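Local coordinates for RNase NGR3 (Nicotiana glutinosa, PDB 1VD3), which is a plant endonuclease of the RNase T2 family that probably cleaves RNA and binds the nucleotide 2'-UMP in a pocket, at residues 133-136 and 141-144; 150-153 and 157-160; 71-76 and 92-97. All coordinates share one frame; numbering follows the deposited sequence.

Interaction 1 (133-136 and 141-144)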
loop_
_atom_site.group_PDB
_atom_site.type_symbol
_atom_site.label_atom_id
_atom_site.label_comp_id
_atom_site.label_asym_id
_atom_site.label_seq_id
_atom_site.Cartn_x
_atom_site.Cartn_y
_atom_site.Cartn_z
ATOM N N GLU A 133 3.158 5.309 -20.411
ATOM C CA GLU A 133 1.865 5.586 -21.039
ATOM C C GLU A 133 0.688 4.835 -20.428
ATOM O O GLU A 133 -0.336 4.632 -21.080
ATOM C CB GLU A 133 1.921 5.297 -22.541
ATOM C CG GLU A 133 2.851 6.211 -23.319
ATOM C CD GLU A 133 2.574 6.179 -24.809
ATOM O OE1 GLU A 133 2.652 5.085 -25.410
ATOM O OE2 GLU A 133 2.274 7.250 -25.379
ATOM N N ILE A 134 0.833 4.426 -19.174
ATOM C CA ILE A 134 -0.231 3.712 -18.487
ATOM C C ILE A 134 -0.942 4.709 -17.580
ATOM O O ILE A 134 -0.408 5.118 -16.550
ATOM C CB ILE A 134 0.338 2.546 -17.651
ATOM C CG1 ILE A 134 1.076 1.573 -18.574
ATOM C CG2 ILE A 134 -0.784 1.836 -16.909
ATOM C CD1 ILE A 134 1.753 0.432 -17.855
ATOM N N THR A 135 -2.143 5.107 -17.984
ATOM C CA THR A 135 -2.932 6.068 -17.234
ATOM C C THR A 135 -4.329 5.530 -16.947
ATOM O O THR A 135 -4.839 4.669 -17.670
ATOM C CB THR A 135 -3.046 7.398 -18.011
ATOM O OG1 THR A 135 -3.621 7.151 -19.298
ATOM C CG2 THR A 135 -1.668 8.023 -18.199
ATOM N N PRO A 136 -4.967 6.029 -15.877
ATOM C CA PRO A 136 -6.311 5.598 -15.487
ATOM C C PRO A 136 -7.372 5.742 -16.578
ATOM O O PRO A 136 -7.456 6.768 -17.251
ATOM C CB PRO A 136 -6.613 6.473 -14.278
ATOM C CG PRO A 136 -5.270 6.681 -13.676
ATOM C CD PRO A 136 -4.417 6.967 -14.885
ATOM N N HIS A 141 -7.831 -2.458 -20.174
ATOM C CA HIS A 141 -7.050 -1.925 -21.281
ATOM C C HIS A 141 -5.549 -2.205 -21.237
ATOM O O HIS A 141 -4.878 -2.135 -22.269
ATOM C CB HIS A 141 -7.277 -0.408 -21.344
ATOM C CG HIS A 141 -6.661 0.258 -22.536
ATOM N ND1 HIS A 141 -7.222 0.200 -23.794
ATOM C CD2 HIS A 141 -5.537 1.003 -22.659
ATOM C CE1 HIS A 141 -6.471 0.883 -24.641
ATOM N NE2 HIS A 141 -5.443 1.380 -23.977
ATOM N N TYR A 142 -5.019 -2.530 -20.060
ATOM C CA TYR A 142 -3.584 -2.757 -19.935
ATOM C C TYR A 142 -3.135 -4.173 -19.623
ATOM O O TYR A 142 -3.747 -4.873 -18.824
ATOM C CB TYR A 142 -2.992 -1.834 -18.867
ATOM C CG TYR A 142 -3.236 -0.364 -19.112
ATOM C CD1 TYR A 142 -4.244 0.317 -18.432
ATOM C CD2 TYR A 142 -2.467 0.340 -20.037
ATOM C CE1 TYR A 142 -4.485 1.670 -18.667
ATOM C CE2 TYR A 142 -2.696 1.690 -20.282
ATOM C CZ TYR A 142 -3.705 2.347 -19.596
ATOM O OH TYR A 142 -3.936 3.675 -19.846
ATOM N N THR A 143 -2.046 -4.583 -20.260
ATOM C CA THR A 143 -1.499 -5.903 -20.004
ATOM C C THR A 143 -0.873 -5.823 -18.619
ATOM O O THR A 143 -0.373 -4.772 -18.217
ATOM C CB THR A 143 -0.394 -6.274 -21.012
ATOM O OG1 THR A 143 0.732 -5.408 -20.826
ATOM C CG2 THR A 143 -0.909 -6.144 -22.437
ATOM N N LEU A 144 -0.914 -6.923 -17.883
ATOM C CA LEU A 144 -0.323 -6.948 -16.557
ATOM C C LEU A 144 1.187 -6.754 -16.676
ATOM O O LEU A 144 1.814 -6.115 -15.832
ATOM C CB LEU A 144 -0.627 -8.285 -15.878
ATOM C CG LEU A 144 0.073 -8.548 -14.547
ATOM C CD1 LEU A 144 -0.381 -7.530 -13.506
ATOM C CD2 LEU A 144 -0.245 -9.968 -14.091
#
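The carbonyl oxygen of Thr135 receives the phenol of Tyr142 in a short hydrogen bond, 2.6 Å from Tyr142 OH to Thr135 O. The donor lies in the carbonyl plane, on a lone pair, with a C=O...O angle of 129°. Tyrosine suits the place because its flat, rigid ring spans the gap between the two backbones while its hydroxyl satisfies a loop carbonyl. With CG anti to the carbonyl carbon (chi1 -57°), the ring is sent toward 133-136 and lies along Ile134. There the methyl CG2 of Ile134 sits over the middle of the ring face, 3.7 Å from the centroid and 6° off the normal, a textbook CH-pi contact. The beta-branched isoleucine also brings CG1 alongside, 4.0 Å from Tyr142 CD2. On the opposite face, toward the rim, lies CD2 of His141. Ile147 of helix 144-155 and Phe205 of strand 202-205 touch both Ile134 and Tyr142, extending the apolar packing. Next to the contact, Glu133, with positive phi, is the C-prime residue of the Schellman motif ending helix 125-131. At the other segment, His141 and Tyr142 together stand opposite the single residue Ile203, as in a classic beta bulge.

Interaction 2 (150-153 and 157-160)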
loop_
_atom_site.group_PDB
_atom_site.type_symbol
_atom_site.label_atom_id
_atom_site.label_comp_id
_atom_site.label_asym_id
_atom_site.label_seq_id
_atom_site.Cartn_x
_atom_site.Cartn_y
_atom_site.Cartn_z
ATOM N N ALA A 150 6.836 -1.435 -15.964
ATOM C CA ALA A 150 6.904 0.009 -15.787
ATOM C C ALA A 150 7.301 0.357 -14.355
ATOM O O ALA A 150 8.108 1.260 -14.122
ATOM C CB ALA A 150 5.564 0.641 -16.127
ATOM N N ILE A 151 6.723 -0.353 -13.395
ATOM C CA ILE A 151 7.041 -0.111 -11.992
ATOM C C ILE A 151 8.466 -0.588 -11.725
ATOM O O ILE A 151 9.246 0.082 -11.045
ATOM C CB ILE A 151 6.063 -0.870 -11.058
ATOM C CG1 ILE A 151 4.657 -0.279 -11.200
ATOM C CG2 ILE A 151 6.548 -0.788 -9.613
ATOM C CD1 ILE A 151 3.581 -1.018 -10.450
ATOM N N GLU A 152 8.798 -1.748 -12.276
ATOM C CA GLU A 152 10.115 -2.335 -12.104
ATOM C C GLU A 152 11.222 -1.402 -12.588
ATOM O O GLU A 152 12.251 -1.262 -11.930
ATOM C CB GLU A 152 10.177 -3.674 -12.843
ATOM C CG GLU A 152 11.476 -4.431 -12.684
ATOM C CD GLU A 152 11.371 -5.853 -13.201
ATOM O OE1 GLU A 152 10.898 -6.039 -14.343
ATOM O OE2 GLU A 152 11.763 -6.784 -12.469
ATOM N N GLU A 153 11.016 -0.753 -13.728
ATOM C CA GLU A 153 12.037 0.152 -14.243
ATOM C C GLU A 153 12.223 1.357 -13.329
ATOM O O GLU A 153 13.348 1.805 -13.105
ATOM C CB GLU A 153 11.687 0.646 -15.650
ATOM C CG GLU A 153 12.794 1.508 -16.250
ATOM C CD GLU A 153 12.456 2.058 -17.620
ATOM O OE1 GLU A 153 11.523 2.885 -17.723
ATOM O OE2 GLU A 153 13.128 1.663 -18.595
ATOM N N HIS A 157 13.123 -2.863 -8.895
ATOM C CA HIS A 157 12.758 -4.171 -8.358
ATOM C C HIS A 157 11.355 -4.496 -8.843
ATOM O O HIS A 157 10.540 -3.597 -9.041
ATOM C CB HIS A 157 12.785 -4.141 -6.828
ATOM C CG HIS A 157 14.104 -3.718 -6.260
ATOM N ND1 HIS A 157 15.183 -4.571 -6.168
ATOM C CD2 HIS A 157 14.532 -2.517 -5.807
ATOM C CE1 HIS A 157 16.221 -3.911 -5.685
ATOM N NE2 HIS A 157 15.853 -2.663 -5.459
ATOM N N SER A 158 11.070 -5.776 -9.040
ATOM C CA SER A 158 9.754 -6.172 -9.517
ATOM C C SER A 158 8.698 -6.191 -8.416
ATOM O O SER A 158 8.911 -6.734 -7.328
ATOM C CB SER A 158 9.823 -7.542 -10.199
ATOM O OG SER A 158 10.370 -8.519 -9.336
ATOM N N PRO A 159 7.540 -5.575 -8.685
ATOM C CA PRO A 159 6.455 -5.536 -7.706
ATOM C C PRO A 159 5.571 -6.765 -7.864
ATOM O O PRO A 159 5.687 -7.502 -8.847
ATOM C CB PRO A 159 5.704 -4.273 -8.094
ATOM C CG PRO A 159 5.778 -4.327 -9.587
ATOM C CD PRO A 159 7.239 -4.687 -9.826
ATOM N N TYR A 160 4.710 -6.989 -6.880
ATOM C CA TYR A 160 3.748 -8.082 -6.927
ATOM C C TYR A 160 2.424 -7.338 -7.019
ATOM O O TYR A 160 2.168 -6.432 -6.225
ATOM C CB TYR A 160 3.781 -8.909 -5.645
ATOM C CG TYR A 160 2.578 -9.815 -5.489
ATOM C CD1 TYR A 160 2.492 -11.026 -6.176
ATOM C CD2 TYR A 160 1.514 -9.448 -4.666
ATOM C CE1 TYR A 160 1.371 -11.852 -6.041
ATOM C CE2 TYR A 160 0.395 -10.260 -4.526
ATOM C CZ TYR A 160 0.330 -11.459 -5.212
ATOM O OH TYR A 160 -0.768 -12.263 -5.052
#
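Glu152 reaches from helix 144-155 over the chain that follows it, and each step of its side chain meets backbone or a small residue. CB lies 3.8 Å from His157 O, and CG is at the same distance from His157 C. CD then passes Ser158, and OE2 ends 3.1 Å from Ser158 CB, a meeting with carbon, since Ser158 OG is farther from it. CG stands anti to the backbone N (chi1 -177°) and the chain continues extended to CD, which lays the methylenes along the 157-158 peptide and carries the carboxylate to the serine. Glutamate suits the place because its chain is long enough to follow the peptide while the residue stays partly exposed; the small serine leaves room for it. With alanine in its place, the peptide between His157 and Ser158 would probably lose the CG methylene and carboxylate lying against it.

One residue earlier on the helix, Ile151 makes the apolar half of the contact. Its CG2 presses on the pyrrolidine ring at 3.6 Å from Pro159 CG, the two side chains meeting at a slant. Proline suits the spot because its compact ring offers carbon to the helix and its nitrogen has no N-H to be satisfied. Val176 of strand 171-181 touches both residues, so the pair joins the helix to the sheet just before strand 160-165 begins. The imidazole of His157 turns elsewhere, its ND1 hydrogen-bonded to Asp189.

Between the segments the polar link is a CA-H...O contact from Glu152 CA to His157 O, 3.3 Å long with 160° at the hydrogen. His157 O is buried here and has no conventional hydrogen-bond partner in the model; the chain therefore turns back against its own helix through van der Waals packing and one weak C-H donor.

Interaction 3 (71-76 and 92-97). With U2P (phosphoric acid mono-[2-(2,4-dioxo-3,4-dihydro-2H-pyrimidin-1-yl)-4-hydroxy-5-hydroxymethyl-tetrahydro-furan-3-yl] ester), chain B.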
loop_
_atom_site.group_PDB
_atom_site.type_symbol
_atom_site.label_atom_id
_atom_site.label_comp_id
_atom_site.label_asym_id
_atom_site.label_seq_id
_atom_site.Cartn_x
_atom_site.Cartn_y
_atom_site.Cartn_z
ATOM N N ASP A 71 2.646 16.524 13.085
ATOM C CA ASP A 71 2.945 17.273 11.870
ATOM C C ASP A 71 2.876 16.463 10.578
ATOM O O ASP A 71 2.967 17.022 9.487
ATOM C CB ASP A 71 4.322 17.927 12.005
ATOM C CG ASP A 71 5.432 16.913 12.205
ATOM O OD1 ASP A 71 5.232 15.947 12.972
ATOM O OD2 ASP A 71 6.508 17.093 11.603
ATOM N N LEU A 72 2.714 15.149 10.703
ATOM C CA LEU A 72 2.628 14.275 9.537
ATOM C C LEU A 72 1.175 13.904 9.224
ATOM O O LEU A 72 0.877 13.395 8.141
ATOM C CB LEU A 72 3.429 12.990 9.788
ATOM C CG LEU A 72 4.918 13.143 10.126
ATOM C CD1 LEU A 72 5.531 11.766 10.323
ATOM C CD2 LEU A 72 5.637 13.891 9.012
ATOM N N ILE A 73 0.277 14.170 10.170
ATOM C CA ILE A 73 -1.137 13.832 10.009
ATOM C C ILE A 73 -1.799 14.374 8.744
ATOM O O ILE A 73 -2.499 13.640 8.052
ATOM C CB ILE A 73 -1.978 14.314 11.219
ATOM C CG1 ILE A 73 -1.417 13.738 12.523
ATOM C CG2 ILE A 73 -3.431 13.875 11.045
ATOM C CD1 ILE A 73 -1.598 12.250 12.678
ATOM N N SER A 74 -1.599 15.654 8.441
ATOM C CA SER A 74 -2.229 16.223 7.252
ATOM C C SER A 74 -1.782 15.500 5.983
ATOM O O SER A 74 -2.569 15.337 5.051
ATOM C CB SER A 74 -1.930 17.721 7.134
ATOM O OG SER A 74 -0.560 17.959 6.888
ATOM N N THR A 75 -0.524 15.064 5.951
ATOM C CA THR A 75 0.000 14.351 4.787
ATOM C C THR A 75 -0.564 12.939 4.761
ATOM O O THR A 75 -0.951 12.431 3.714
ATOM C CB THR A 75 1.539 14.254 4.822
ATOM O OG1 THR A 75 2.100 15.570 4.880
ATOM C CG2 THR A 75 2.060 13.549 3.573
ATOM N N MET A 76 -0.611 12.316 5.933
ATOM C CA MET A 76 -1.126 10.963 6.061
ATOM C C MET A 76 -2.606 10.886 5.703
ATOM O O MET A 76 -3.066 9.883 5.155
ATOM C CB MET A 76 -0.886 10.459 7.480
ATOM C CG MET A 76 0.577 10.136 7.746
ATOM S SD MET A 76 0.920 9.779 9.463
ATOM C CE MET A 76 -0.209 8.397 9.742
ATOM N N ARG A 92 -7.857 5.537 13.371
ATOM C CA ARG A 92 -8.135 4.155 13.750
ATOM C C ARG A 92 -7.296 3.214 12.898
ATOM O O ARG A 92 -6.678 2.277 13.406
ATOM C CB ARG A 92 -9.619 3.815 13.552
ATOM C CG ARG A 92 -9.921 2.331 13.754
ATOM C CD ARG A 92 -11.357 1.951 13.401
ATOM N NE ARG A 92 -12.329 2.428 14.382
ATOM C CZ ARG A 92 -13.626 2.130 14.350
ATOM N NH1 ARG A 92 -14.108 1.357 13.386
ATOM N NH2 ARG A 92 -14.443 2.608 15.281
ATOM N N PHE A 93 -7.289 3.472 11.595
ATOM C CA PHE A 93 -6.538 2.659 10.649
ATOM C C PHE A 93 -5.038 2.733 10.936
ATOM O O PHE A 93 -4.345 1.715 10.918
ATOM C CB PHE A 93 -6.846 3.127 9.224
ATOM C CG PHE A 93 -6.176 2.316 8.151
ATOM C CD1 PHE A 93 -6.017 0.939 8.287
ATOM C CD2 PHE A 93 -5.747 2.925 6.976
ATOM C CE1 PHE A 93 -5.438 0.180 7.264
ATOM C CE2 PHE A 93 -5.168 2.178 5.950
ATOM C CZ PHE A 93 -5.014 0.801 6.095
ATOM N N TRP A 94 -4.540 3.932 11.213
ATOM C CA TRP A 94 -3.119 4.098 11.510
ATOM C C TRP A 94 -2.781 3.423 12.827
ATOM O O TRP A 94 -1.701 2.853 12.988
ATOM C CB TRP A 94 -2.743 5.580 11.581
ATOM C CG TRP A 94 -3.035 6.319 10.316
ATOM C CD1 TRP A 94 -2.932 5.834 9.042
ATOM C CD2 TRP A 94 -3.481 7.673 10.194
ATOM N NE1 TRP A 94 -3.294 6.798 8.137
ATOM C CE2 TRP A 94 -3.635 7.938 8.815
ATOM C CE3 TRP A 94 -3.765 8.690 11.116
ATOM C CZ2 TRP A 94 -4.065 9.177 8.334
ATOM C CZ3 TRP A 94 -4.191 9.923 10.637
ATOM C CH2 TRP A 94 -4.338 10.155 9.258
ATOM N N SER A 95 -3.707 3.493 13.778
ATOM C CA SER A 95 -3.488 2.865 15.071
ATOM C C SER A 95 -3.396 1.360 14.859
ATOM O O SER A 95 -2.512 0.695 15.399
ATOM C CB SER A 95 -4.641 3.182 16.019
ATOM O OG SER A 95 -4.499 2.465 17.230
ATOM N N HIS A 96 -4.323 0.835 14.064
ATOM C CA HIS A 96 -4.372 -0.584 13.757
ATOM C C HIS A 96 -3.085 -1.079 13.100
ATOM O O HIS A 96 -2.538 -2.104 13.501
ATOM C CB HIS A 96 -5.551 -0.877 12.829
ATOM C CG HIS A 96 -5.503 -2.240 12.212
ATOM N ND1 HIS A 96 -5.689 -3.394 12.942
ATOM C CD2 HIS A 96 -5.269 -2.632 10.938
ATOM C CE1 HIS A 96 -5.570 -4.441 12.145
ATOM N NE2 HIS A 96 -5.316 -4.005 10.922
ATOM N N GLU A 97 -2.618 -0.367 12.078
ATOM C CA GLU A 97 -1.398 -0.764 11.386
ATOM C C GLU A 97 -0.192 -0.666 12.318
ATOM O O GLU A 97 0.694 -1.520 12.284
ATOM C CB GLU A 97 -1.188 0.099 10.138
ATOM C CG GLU A 97 -2.202 -0.187 9.030
ATOM C CD GLU A 97 -2.091 -1.604 8.479
ATOM O OE1 GLU A 97 -3.133 -2.283 8.348
ATOM O OE2 GLU A 97 -0.963 -2.037 8.160
HETATM O "O5'" U2P B . -6.193 -9.474 2.672
HETATM C "C5'" U2P B . -5.382 -10.025 3.739
HETATM C "C4'" U2P B . -5.273 -9.014 4.889
HETATM O "O4'" U2P B . -4.405 -9.590 5.976
HETATM C "C1'" U2P B . -3.153 -8.801 6.322
HETATM N N1 U2P B . -1.815 -9.482 6.042
HETATM C C6 U2P B . -1.795 -10.227 4.888
HETATM C C5 U2P B . -0.591 -10.734 4.334
HETATM C C4 U2P B . 0.672 -10.481 5.064
HETATM O O4 U2P B . 1.767 -10.794 4.607
HETATM N N3 U2P B . 0.535 -9.842 6.336
HETATM C C2 U2P B . -0.667 -9.342 6.895
HETATM O O2 U2P B . -0.668 -8.847 8.003
HETATM C "C2'" U2P B . -3.531 -7.434 5.712
HETATM O "O2'" U2P B . -4.352 -6.629 6.610
HETATM P P U2P B . -3.867 -5.782 7.844
HETATM O O1P U2P B . -4.602 -5.112 8.886
HETATM O O2P U2P B . -2.564 -6.336 8.328
HETATM O O3P U2P B . -3.447 -4.568 7.167
HETATM C "C3'" U2P B . -4.418 -7.782 4.504
HETATM O "O3'" U2P B . -5.290 -6.625 4.226
#
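Met76 and Trp94 form a Met-aromatic contact that joins helix 73-79 to helix 91-102, the helix that carries residues of the nucleotide pocket in this RNase T2 fold. The methyl CE of Met76 sits above the five-membered ring of the indole, 3.4 Å from its centroid and 13° off the normal, which brings it against the pi cloud in a CH-pi contact. The sulfur stands farther off, above the six-membered ring. A bend at chi3 (58°) folds the end of the methionine back over the indole, while its CB meets the benzo side 3.5 Å from Trp94 CZ2. A flexible thioether suits a broad flat ring, since it can follow the surface. Phe113 of helix 109-123 touches both residues, and Trp94 NE1 is satisfied by the carbonyl of Trp80, so the indole is held in place by a polar bond as well as by packing.

The packing is looser at Ile73, whose CD1 is 4.0 Å from Trp94 CZ3. Beyond it the start of the segment runs out to the surface, where exposed Asp71 forms a salt bridge with Arg110.

Two and three residues after Trp94, the same helix turns polar groups to the bound 2'-UMP. His96 presents its ring edge to the phosphate, its NE2 modelled 2.4 Å from U2P O1P, so short that the exact length of this hydrogen bond is doubtful. Lys100, His43 and His101 also bind the nucleotide, and Trp46 NE1 donates to OE2 of Glu97. The other carboxylate oxygen of Glu97, a probable active-site residue, brings OE1 to 2.6 Å from U2P O3P.

How the interactions relate
Interactions 1 and 2 are neighbours, their centres 14 Å apart, and share helix 144-155: 141-144 leads into its start and 150-153 lies toward its end. They touch where the CD1 of Ile134 packs 4.2 Å from the CB of Ala150, so the two contacts meet at one apolar point. Interaction 3 stands across the chain's centre, 30 Å from interaction 1 and 27 Å from interaction 2 between centres. It alone includes residues of the 2'-UMP pocket, His96 and Glu97; interaction 1 lies away from the nucleotide-binding sites, and in interaction 2 the Ile151 side chain is about 12 Å from that of Gln16, which binds AMP or GMP in other structures of the enzyme.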